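Side-chain contacts in tRNA-5-methyluridine(54) 2-sulfurtransferase (Pyrococcus horikoshii, PDB 3VRH), which catalyses the ATP-dependent 2-thiolation of 5-methyluridine 54 in the T loop of tRNAs, a modification that stabilises these tRNAs against heat: residues S301-D304 / E305-F308; M139-F142 / A143-G147; H25-E28 / Y29-K33; E198-E201 / R202-V205. One frame throughout, in Å; residues are numbered along the deposited sequence.

Contact 1 (S301-D304 / E305-F308); sequences SSTD and EEPF
The pyrrolidine ring of Pro307 meets this turn through its CD carbon, which lies 3.5 Å from Asp304 O and a little farther from Thr303 O, so the ring leans on two carbonyl oxygens. The polar centre is Glu306 N. Glu306 N lies 2.7 Å from Thr303 OG1, its firmer bond, with an N-H...O angle of 139°; a second, weak bond runs to Thr303 O. The hydroxyl can reach it because Thr303 holds OG1 between its own backbone N and carbonyl carbon (chi1 64°), tipped over the mouth of the turn. A bridging water donates to Glu306 O and accepts weakly from Thr303 N. Were Thr303 an alanine, Glu306 N would probably be left with the weak backbone bond as its tie to this residue, and the turn would be freer to open. Ser302 adds a looser touch, its CB 3.5 Å from Glu306 O. Glu305 turns outward, toward a long, weak ion pair with Lys99. The site lies near the C-terminus on the protein surface, away from the metal and nucleotide sites, and Thr303 to Glu306 form a type I beta turn whose first residue adds a side-chain bond.

Contact 2 (M139-F142 / A143-G147); sequences MNKF and AYDNG
Phe142 and Asn146 meet at the C-terminal end of helix 127-145, which a Schellman motif closes: Gly147, with positive phi, is its C-prime residue, and Gly147 N bonds to Tyr144 O while Phe148 N reaches Ala143 O. The tight part is here. Phe142 O accepts two bonds from one residue, from Asn146 ND2 at 3.0 Å in the carbonyl plane and from Asn146 N, at 3.2 Å and 37° out of that plane. Asn146 ND2 also sits 3.5 Å above one face of the Phe142 ring, over its centre, with ring and amide planes 36° apart. Phe142 swings its ring anti to the backbone N (chi1 -174°), which carries it toward Leu51 and Leu77 of the central sheet and against His106; Ala143 packs on Leu51 and Ile151 nearby. Asn146 is also held from outside, by Phe298 O at ND2 and Val300 N at OD1.

The other flank is more open. Tyr144 is partly exposed, its ring turned away from the preceding turn toward Lys188 and Met277, and Gly147 lies at the surface. Between the two flanks runs a salt bridge one helical turn long, from Lys141 to Asp145. Both ends have outside partners, Glu295 and Ile296 O for the lysine and Phe298 N for the aspartate, so the residues around 295-300 are stitched to this helix. In the bridge itself Lys141 NZ stands 2.9 Å from Asp145 OD2, on that oxygen's syn lone pair, with a weak second bond to Asp145 OD1.

Contact 3 (H25-E28 / Y29-K33); sequences HFKE and YFERK. With ZN (zinc ion), chain B.
Glu28 OE2 is gripped by two nitrogens of Arg32, NH2 at 3.0 Å and NE at 3.1 Å. The arginine comes side-on, with the oxygen in its guanidinium plane, and both donors lie on the anti side of the carboxylate oxygen; OE2 receives NH2 on its anti lone pair, whereas NE stands 23° out of the carboxylate plane. The two chains run side by side along the outer face of helix 23-40. Glu28 places its CG anti to the backbone N (chi1 175°) and stays extended beyond it, while Arg32 is extended from CG to NE, which brings the carboxylate and guanidinium planes to within 29° of each other. A glutamine in place of Glu28 would probably cost Arg32 its charged mate along the helix and leave the guanidinium freer to turn.

The inner face is aromatic. Phe26 CD1 touches Tyr29 CD1 at 4.0 Å, and Phe26 CZ lies 4.2 Å from Phe30 CD2, the Phe26 and Phe30 side chains pointing the same way. Tyr29 OH takes a bond from Lys33 NZ at 3.0 Å and is also hydrogen-bonded to Glu203. One turn back, His25 ND1 binds the zinc ion at 2.2 Å, completing a site with Cys3, Cys6 and Cys22. Thus the helix leads from the N-terminal zinc domain into the body of the enzyme: Phe26 packs on strand 12-14 and on helix 201-211, and Phe30 stacks on Tyr207 and fits against Val62 and Val66 of helix 58-69.

Contact 4 (E198-E201 / R202-V205); sequences EVTE and REVV
Thr200 and Glu203 form a capping box at the start of helix 201-211, with Thr200 as the N-cap. Its two arms are reciprocal hydrogen bonds. Glu203 N donates to Thr200 OG1 at 3.0 Å, and Thr200 N donates to Glu203 OE1, also at 3.0 Å and nearly straight at 169°. The carboxylate oxygen is met on its anti side, 32° out of its plane. With chi1 at 67°, OG1 of Thr200 is tucked back over the main chain, facing the first turn, and CG of Glu203 passes only 3.1 Å from that hydroxyl. Glu203 OE2 is taken up by Tyr29, so the box is tied to helix 23-40.

The apolar contact flanks it: Val199 CG2 meets Val204 CG2 at 3.9 Å, their side chains crossing at about a right angle. The residue before the N-cap thus touches one in the next turn, the pattern of a hydrophobic staple, and Phe30 packs on both valines.

The charged side chains find their partners mainly beyond the two segments. Glu201 points away from the turn to salt bridges with Lys232 and Lys58, while its backbone N donates to Asp158 OD1; the negative carboxylate at the helix N-terminus is likely to suit the helix dipole. Arg202 reaches Lys13 O through NH2.

Waters finish the cap. One donates to both Glu198 O and Glu203 OE1. Another lies at the guanidinium edge, in its plane, 3.1 Å from Arg202 NH1 and 2.8 Å from Thr200 OG1.

How the contacts relate
Contacts 3 and 4 belong together: their centres are about 11 Å apart and they touch, the aromatic face of helix 23-40 lying on the start of helix 201-211. Contact 2 is the buried one, on a helix packed against the central sheet, across the chain's centre from contact 4 although both belong to the PP-loop part of the protein. Contact 1 is a surface turn, with its nearest atoms about 5 Å from contact 2. Contacts 1 and 4 each let a threonine hydroxyl accept a backbone N-H three residues on, but only contact 4 leads into a helix. Contacts 2 and 3 instead carry lysine or arginine salt bridges along a helix, one partly enclosed by other chain segments, the other facing outward.

Contact 1 (S301-D304 / E305-F308)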
loop_
_atom_site.group_PDB
_atom_site.type_symbol
_atom_site.label_atom_id
_atom_site.label_comp_id
_atom_site.label_asym_id
_atom_site.label_seq_id
_atom_site.Cartn_x
_atom_site.Cartn_y
_atom_site.Cartn_z
ATOM N N SER A 301 33.783 28.283 -10.884
ATOM C CA SER A 301 34.473 29.237 -10.021
ATOM C C SER A 301 33.575 30.403 -9.643
ATOM O O SER A 301 33.937 31.209 -8.790
ATOM C CB SER A 301 35.760 29.751 -10.677
ATOM O OG SER A 301 35.551 30.055 -12.041
ATOM N N SER A 302 32.396 30.473 -10.266
ATOM C CA SER A 302 31.477 31.593 -10.060
ATOM C C SER A 302 30.102 31.325 -10.664
ATOM O O SER A 302 29.877 30.291 -11.297
ATOM C CB SER A 302 32.052 32.856 -10.703
ATOM O OG SER A 302 32.303 32.616 -12.074
ATOM N N THR A 303 29.190 32.273 -10.481
ATOM C CA THR A 303 27.862 32.188 -11.073
ATOM C C THR A 303 27.718 33.225 -12.181
ATOM O O THR A 303 28.447 34.235 -12.223
ATOM C CB THR A 303 26.762 32.461 -10.032
ATOM O OG1 THR A 303 26.877 33.810 -9.557
ATOM C CG2 THR A 303 26.896 31.510 -8.852
ATOM N N ASP A 304 26.759 32.984 -13.067
ATOM C CA ASP A 304 26.422 33.955 -14.098
ATOM C C ASP A 304 26.056 35.310 -13.486
ATOM O O ASP A 304 26.360 36.363 -14.059
ATOM C CB ASP A 304 25.261 33.444 -14.950
ATOM C CG ASP A 304 25.560 32.107 -15.620
ATOM O OD1 ASP A 304 26.702 31.888 -16.100
ATOM O OD2 ASP A 304 24.632 31.280 -15.665
ATOM N N GLU A 305 25.413 35.271 -12.319
ATOM C CA GLU A 305 24.968 36.474 -11.623
ATOM C C GLU A 305 26.079 37.151 -10.820
ATOM O O GLU A 305 26.032 38.363 -10.567
ATOM C CB GLU A 305 23.756 36.172 -10.728
ATOM C CG GLU A 305 22.432 36.045 -11.498
ATOM C CD GLU A 305 22.044 37.326 -12.242
ATOM O OE1 GLU A 305 21.462 38.231 -11.606
ATOM O OE2 GLU A 305 22.320 37.438 -13.456
ATOM N N GLU A 306 27.087 36.384 -10.424
ATOM C CA GLU A 306 28.240 36.999 -9.782
ATOM C C GLU A 306 29.547 36.510 -10.389
ATOM O O GLU A 306 30.306 35.783 -9.744
ATOM C CB GLU A 306 28.198 36.762 -8.275
ATOM C CG GLU A 306 27.095 37.530 -7.606
ATOM C CD GLU A 306 26.477 36.766 -6.467
ATOM O OE1 GLU A 306 25.579 35.922 -6.735
ATOM O OE2 GLU A 306 26.902 37.008 -5.311
ATOM N N PRO A 307 29.818 36.923 -11.635
ATOM C CA PRO A 307 30.969 36.398 -12.382
ATOM C C PRO A 307 32.315 36.730 -11.744
ATOM O O PRO A 307 33.279 36.012 -11.991
ATOM C CB PRO A 307 30.839 37.068 -13.762
ATOM C CG PRO A 307 30.023 38.290 -13.521
ATOM C CD PRO A 307 29.050 37.905 -12.421
ATOM N N PHE A 308 32.382 37.779 -10.929
ATOM C CA PHE A 308 33.654 38.165 -10.318
ATOM C C PHE A 308 33.757 37.748 -8.846
ATOM O O PHE A 308 34.542 38.332 -8.087
ATOM C CB PHE A 308 33.870 39.678 -10.439
ATOM C CG PHE A 308 33.996 40.160 -11.860
ATOM C CD1 PHE A 308 35.221 40.119 -12.512
ATOM C CD2 PHE A 308 32.891 40.650 -12.542
ATOM C CE1 PHE A 308 35.345 40.553 -13.822
ATOM C CE2 PHE A 308 33.004 41.091 -13.857
ATOM C CZ PHE A 308 34.236 41.043 -14.499
HETATM O O HOH W 1 30.642 33.560 -7.734
#

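Contact 2 (M139-F142 / A143-G147)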
loop_
_atom_site.group_PDB
_atom_site.type_symbol
_atom_site.label_atom_id
_atom_site.label_comp_id
_atom_site.label_asym_id
_atom_site.label_seq_id
_atom_site.Cartn_x
_atom_site.Cartn_y
_atom_site.Cartn_z
ATOM N N MET A 139 22.767 16.420 -10.522
ATOM C CA MET A 139 22.750 16.954 -9.164
ATOM C C MET A 139 23.932 16.390 -8.402
ATOM O O MET A 139 24.648 17.117 -7.720
ATOM C CB MET A 139 21.474 16.568 -8.403
ATOM C CG MET A 139 20.215 17.316 -8.789
ATOM S SD MET A 139 18.798 16.421 -8.109
ATOM C CE MET A 139 19.242 16.407 -6.383
ATOM N N ASN A 140 24.119 15.081 -8.517
ATOM C CA ASN A 140 25.175 14.434 -7.775
ATOM C C ASN A 140 26.566 14.783 -8.289
ATOM O O ASN A 140 27.436 15.084 -7.503
ATOM C CB ASN A 140 24.980 12.919 -7.720
ATOM C CG ASN A 140 26.070 12.233 -6.914
ATOM O OD1 ASN A 140 26.115 12.327 -5.691
ATOM N ND2 ASN A 140 26.953 11.551 -7.602
ATOM N N LYS A 141 26.776 14.741 -9.600
ATOM C CA LYS A 141 28.099 15.062 -10.130
ATOM C C LYS A 141 28.474 16.533 -9.929
ATOM O O LYS A 141 29.651 16.851 -9.765
ATOM C CB LYS A 141 28.252 14.664 -11.603
ATOM C CG LYS A 141 29.706 14.748 -12.081
ATOM C CD LYS A 141 29.959 14.004 -13.381
ATOM C CE LYS A 141 31.453 13.733 -13.553
ATOM N NZ LYS A 141 32.272 14.943 -13.200
ATOM N N PHE A 142 27.476 17.416 -9.916
ATOM C CA PHE A 142 27.711 18.834 -9.663
ATOM C C PHE A 142 28.095 19.041 -8.216
ATOM O O PHE A 142 28.984 19.831 -7.905
ATOM C CB PHE A 142 26.471 19.682 -9.984
ATOM C CG PHE A 142 26.713 21.160 -9.864
ATOM C CD1 PHE A 142 26.619 21.797 -8.636
ATOM C CD2 PHE A 142 27.069 21.907 -10.979
ATOM C CE1 PHE A 142 26.860 23.146 -8.526
ATOM C CE2 PHE A 142 27.304 23.255 -10.866
ATOM C CZ PHE A 142 27.201 23.872 -9.638
ATOM N N ALA A 143 27.397 18.349 -7.321
ATOM C CA ALA A 143 27.709 18.433 -5.902
ATOM C C ALA A 143 29.117 17.906 -5.667
ATOM O O ALA A 143 29.875 18.453 -4.875
ATOM C CB ALA A 143 26.710 17.616 -5.088
ATOM N N TYR A 144 29.448 16.838 -6.376
ATOM C CA TYR A 144 30.710 16.145 -6.174
ATOM C C TYR A 144 31.878 16.977 -6.703
ATOM O O TYR A 144 32.819 17.271 -5.963
ATOM C CB TYR A 144 30.667 14.766 -6.837
ATOM C CG TYR A 144 32.017 14.103 -6.975
ATOM C CD1 TYR A 144 32.721 13.676 -5.857
ATOM C CD2 TYR A 144 32.590 13.899 -8.233
ATOM C CE1 TYR A 144 33.968 13.075 -5.981
ATOM C CE2 TYR A 144 33.832 13.295 -8.371
ATOM C CZ TYR A 144 34.515 12.882 -7.241
ATOM O OH TYR A 144 35.748 12.284 -7.377
ATOM N N ASP A 145 31.787 17.352 -7.977
ATOM C CA ASP A 145 32.782 18.184 -8.647
ATOM C C ASP A 145 33.118 19.459 -7.904
ATOM O O ASP A 145 34.243 19.946 -7.990
ATOM C CB ASP A 145 32.296 18.577 -10.040
ATOM C CG ASP A 145 32.387 17.445 -11.021
ATOM O OD1 ASP A 145 32.965 16.403 -10.659
ATOM O OD2 ASP A 145 31.893 17.595 -12.157
ATOM N N ASN A 146 32.147 20.010 -7.187
ATOM C CA ASN A 146 32.333 21.296 -6.526
ATOM C C ASN A 146 32.570 21.170 -5.034
ATOM O O ASN A 146 32.574 22.171 -4.325
ATOM C CB ASN A 146 31.142 22.232 -6.793
ATOM C CG ASN A 146 31.142 22.776 -8.203
ATOM O OD1 ASN A 146 31.836 23.746 -8.485
ATOM N ND2 ASN A 146 30.380 22.139 -9.108
ATOM N N GLY A 147 32.736 19.940 -4.558
ATOM C CA GLY A 147 33.047 19.711 -3.152
ATOM C C GLY A 147 31.948 20.004 -2.142
ATOM O O GLY A 147 32.239 20.331 -0.983
#

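Contact 3 (H25-E28 / Y29-K33)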
loop_
_atom_site.group_PDB
_atom_site.type_symbol
_atom_site.label_atom_id
_atom_site.label_comp_id
_atom_site.label_asym_id
_atom_site.label_seq_id
_atom_site.Cartn_x
_atom_site.Cartn_y
_atom_site.Cartn_z
ATOM N N HIS A 25 3.332 32.948 13.440
ATOM C CA HIS A 25 3.489 31.788 14.307
ATOM C C HIS A 25 3.456 30.486 13.525
ATOM O O HIS A 25 4.018 29.484 13.974
ATOM C CB HIS A 25 2.473 31.773 15.461
ATOM C CG HIS A 25 2.878 32.639 16.607
ATOM N ND1 HIS A 25 2.212 33.796 16.928
ATOM C CD2 HIS A 25 3.926 32.563 17.459
ATOM C CE1 HIS A 25 2.804 34.383 17.949
ATOM N NE2 HIS A 25 3.852 33.657 18.291
ATOM N N PHE A 26 2.802 30.496 12.362
ATOM C CA PHE A 26 2.878 29.342 11.473
ATOM C C PHE A 26 4.285 29.195 10.890
ATOM O O PHE A 26 4.841 28.092 10.866
ATOM C CB PHE A 26 1.866 29.438 10.331
ATOM C CG PHE A 26 2.101 28.427 9.253
ATOM C CD1 PHE A 26 1.918 27.068 9.507
ATOM C CD2 PHE A 26 2.537 28.821 7.997
ATOM C CE1 PHE A 26 2.148 26.125 8.518
ATOM C CE2 PHE A 26 2.772 27.883 7.001
ATOM C CZ PHE A 26 2.579 26.532 7.261
ATOM N N LYS A 27 4.845 30.311 10.408
ATOM C CA LYS A 27 6.203 30.326 9.860
ATOM C C LYS A 27 7.162 29.731 10.876
ATOM O O LYS A 27 7.960 28.843 10.559
ATOM C CB LYS A 27 6.621 31.756 9.492
ATOM C CG LYS A 27 6.097 32.185 8.122
ATOM C CD LYS A 27 6.033 33.707 7.926
ATOM C CE LYS A 27 7.357 34.401 8.161
ATOM N NZ LYS A 27 7.317 35.828 7.669
ATOM N N GLU A 28 7.042 30.215 12.109
ATOM C CA GLU A 28 7.858 29.747 13.225
ATOM C C GLU A 28 7.670 28.256 13.492
ATOM O O GLU A 28 8.648 27.513 13.629
ATOM C CB GLU A 28 7.535 30.568 14.479
ATOM C CG GLU A 28 8.248 30.089 15.729
ATOM C CD GLU A 28 8.114 31.054 16.914
ATOM O OE1 GLU A 28 7.254 31.964 16.877
ATOM O OE2 GLU A 28 8.882 30.894 17.890
ATOM N N TYR A 29 6.417 27.812 13.556
ATOM C CA TYR A 29 6.142 26.383 13.707
ATOM C C TYR A 29 6.811 25.574 12.588
ATOM O O TYR A 29 7.438 24.532 12.833
ATOM C CB TYR A 29 4.628 26.136 13.751
ATOM C CG TYR A 29 4.177 24.768 13.286
ATOM C CD1 TYR A 29 3.896 24.536 11.943
ATOM C CD2 TYR A 29 4.011 23.716 14.187
ATOM C CE1 TYR A 29 3.488 23.295 11.500
ATOM C CE2 TYR A 29 3.592 22.458 13.757
ATOM C CZ TYR A 29 3.328 22.257 12.407
ATOM O OH TYR A 29 2.917 21.031 11.930
ATOM N N PHE A 30 6.716 26.071 11.362
ATOM C CA PHE A 30 7.216 25.306 10.217
ATOM C C PHE A 30 8.736 25.208 10.283
ATOM O O PHE A 30 9.322 24.134 10.089
ATOM C CB PHE A 30 6.770 25.973 8.917
ATOM C CG PHE A 30 7.069 25.177 7.670
ATOM C CD1 PHE A 30 8.278 25.320 7.014
ATOM C CD2 PHE A 30 6.102 24.339 7.107
ATOM C CE1 PHE A 30 8.545 24.618 5.851
ATOM C CE2 PHE A 30 6.376 23.631 5.942
ATOM C CZ PHE A 30 7.603 23.781 5.318
ATOM N N GLU A 31 9.362 26.336 10.575
ATOM C CA GLU A 31 10.811 26.407 10.667
ATOM C C GLU A 31 11.343 25.548 11.818
ATOM O O GLU A 31 12.362 24.858 11.682
ATOM C CB GLU A 31 11.245 27.877 10.813
ATOM C CG GLU A 31 11.017 28.722 9.550
ATOM C CD GLU A 31 10.704 30.195 9.856
ATOM O OE1 GLU A 31 10.141 30.889 8.979
ATOM O OE2 GLU A 31 11.003 30.652 10.976
ATOM N N ARG A 32 10.644 25.580 12.949
ATOM C CA ARG A 32 11.008 24.718 14.076
ATOM C C ARG A 32 10.885 23.238 13.734
ATOM O O ARG A 32 11.786 22.454 14.030
ATOM C CB ARG A 32 10.132 25.016 15.286
ATOM C CG ARG A 32 10.425 26.336 15.940
ATOM C CD ARG A 32 9.378 26.660 16.999
ATOM N NE ARG A 32 9.698 27.891 17.714
ATOM C CZ ARG A 32 10.528 27.955 18.747
ATOM N NH1 ARG A 32 11.122 26.852 19.195
ATOM N NH2 ARG A 32 10.763 29.120 19.338
ATOM N N LYS A 33 9.769 22.855 13.122
ATOM C CA LYS A 33 9.579 21.458 12.723
ATOM C C LYS A 33 10.713 20.977 11.810
ATOM O O LYS A 33 11.256 19.890 11.989
ATOM C CB LYS A 33 8.237 21.277 12.025
ATOM C CG LYS A 33 7.868 19.816 11.776
ATOM C CD LYS A 33 6.348 19.652 11.688
ATOM C CE LYS A 33 5.825 18.581 12.659
ATOM N NZ LYS A 33 4.311 18.455 12.664
HETATM ZN ZN ZN B . 0.094 34.309 16.473
#

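Contact 4 (E198-E201 / R202-V205)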
loop_
_atom_site.group_PDB
_atom_site.type_symbol
_atom_site.label_atom_id
_atom_site.label_comp_id
_atom_site.label_asym_id
_atom_site.label_seq_id
_atom_site.Cartn_x
_atom_site.Cartn_y
_atom_site.Cartn_z
ATOM N N GLU A 198 8.976 15.837 7.453
ATOM C CA GLU A 198 7.875 15.722 8.410
ATOM C C GLU A 198 6.808 16.795 8.278
ATOM O O GLU A 198 5.831 16.807 9.048
ATOM C CB GLU A 198 8.394 15.670 9.855
ATOM C CG GLU A 198 9.383 14.536 10.100
ATOM C CD GLU A 198 9.765 14.410 11.563
ATOM O OE1 GLU A 198 10.734 15.074 11.985
ATOM O OE2 GLU A 198 9.087 13.653 12.290
ATOM N N VAL A 199 6.991 17.702 7.321
ATOM C CA VAL A 199 5.954 18.687 7.041
ATOM C C VAL A 199 5.071 18.160 5.905
ATOM O O VAL A 199 5.531 17.390 5.058
ATOM C CB VAL A 199 6.523 20.081 6.687
ATOM C CG1 VAL A 199 7.200 20.704 7.881
ATOM C CG2 VAL A 199 7.487 19.981 5.497
ATOM N N THR A 200 3.808 18.568 5.894
ATOM C CA THR A 200 2.872 18.091 4.891
ATOM C C THR A 200 2.927 18.995 3.662
ATOM O O THR A 200 3.449 20.109 3.720
ATOM C CB THR A 200 1.431 18.075 5.430
ATOM O OG1 THR A 200 1.002 19.423 5.655
ATOM C CG2 THR A 200 1.332 17.265 6.745
ATOM N N GLU A 201 2.387 18.510 2.551
ATOM C CA GLU A 201 2.371 19.280 1.323
ATOM C C GLU A 201 1.532 20.537 1.507
ATOM O O GLU A 201 1.860 21.608 1.001
ATOM C CB GLU A 201 1.861 18.445 0.141
ATOM C CG GLU A 201 1.913 19.233 -1.169
ATOM C CD GLU A 201 1.925 18.368 -2.408
ATOM O OE1 GLU A 201 1.721 17.137 -2.304
ATOM O OE2 GLU A 201 2.151 18.925 -3.494
ATOM N N ARG A 202 0.454 20.391 2.259
ATOM C CA ARG A 202 -0.419 21.501 2.600
ATOM C C ARG A 202 0.334 22.578 3.413
ATOM O O ARG A 202 0.169 23.782 3.182
ATOM C CB ARG A 202 -1.584 20.919 3.387
ATOM C CG ARG A 202 -2.535 21.879 3.982
ATOM C CD ARG A 202 -3.342 21.132 5.052
ATOM N NE ARG A 202 -4.193 22.067 5.758
ATOM C CZ ARG A 202 -4.120 22.324 7.060
ATOM N NH1 ARG A 202 -3.247 21.680 7.821
ATOM N NH2 ARG A 202 -4.956 23.207 7.598
ATOM N N GLU A 203 1.178 22.147 4.348
ATOM C CA GLU A 203 1.989 23.107 5.115
ATOM C C GLU A 203 3.032 23.798 4.223
ATOM O O GLU A 203 3.293 24.979 4.372
ATOM C CB GLU A 203 2.645 22.422 6.313
ATOM C CG GLU A 203 1.619 22.003 7.340
ATOM C CD GLU A 203 2.185 21.152 8.442
ATOM O OE1 GLU A 203 3.175 20.424 8.210
ATOM O OE2 GLU A 203 1.619 21.207 9.550
ATOM N N VAL A 204 3.602 23.052 3.280
ATOM C CA VAL A 204 4.540 23.631 2.327
ATOM C C VAL A 204 3.872 24.716 1.491
ATOM O O VAL A 204 4.387 25.843 1.398
ATOM C CB VAL A 204 5.181 22.571 1.422
ATOM C CG1 VAL A 204 6.031 23.229 0.350
ATOM C CG2 VAL A 204 6.017 21.594 2.256
ATOM N N VAL A 205 2.724 24.390 0.897
ATOM C CA VAL A 205 1.947 25.402 0.185
ATOM C C VAL A 205 1.710 26.636 1.057
ATOM O O VAL A 205 1.989 27.768 0.636
ATOM C CB VAL A 205 0.589 24.862 -0.324
ATOM C CG1 VAL A 205 -0.298 26.024 -0.814
ATOM C CG2 VAL A 205 0.809 23.851 -1.442
HETATM O O HOH W 2 3.856 18.204 9.872
HETATM O O HOH W 3 -1.469 19.322 6.974
#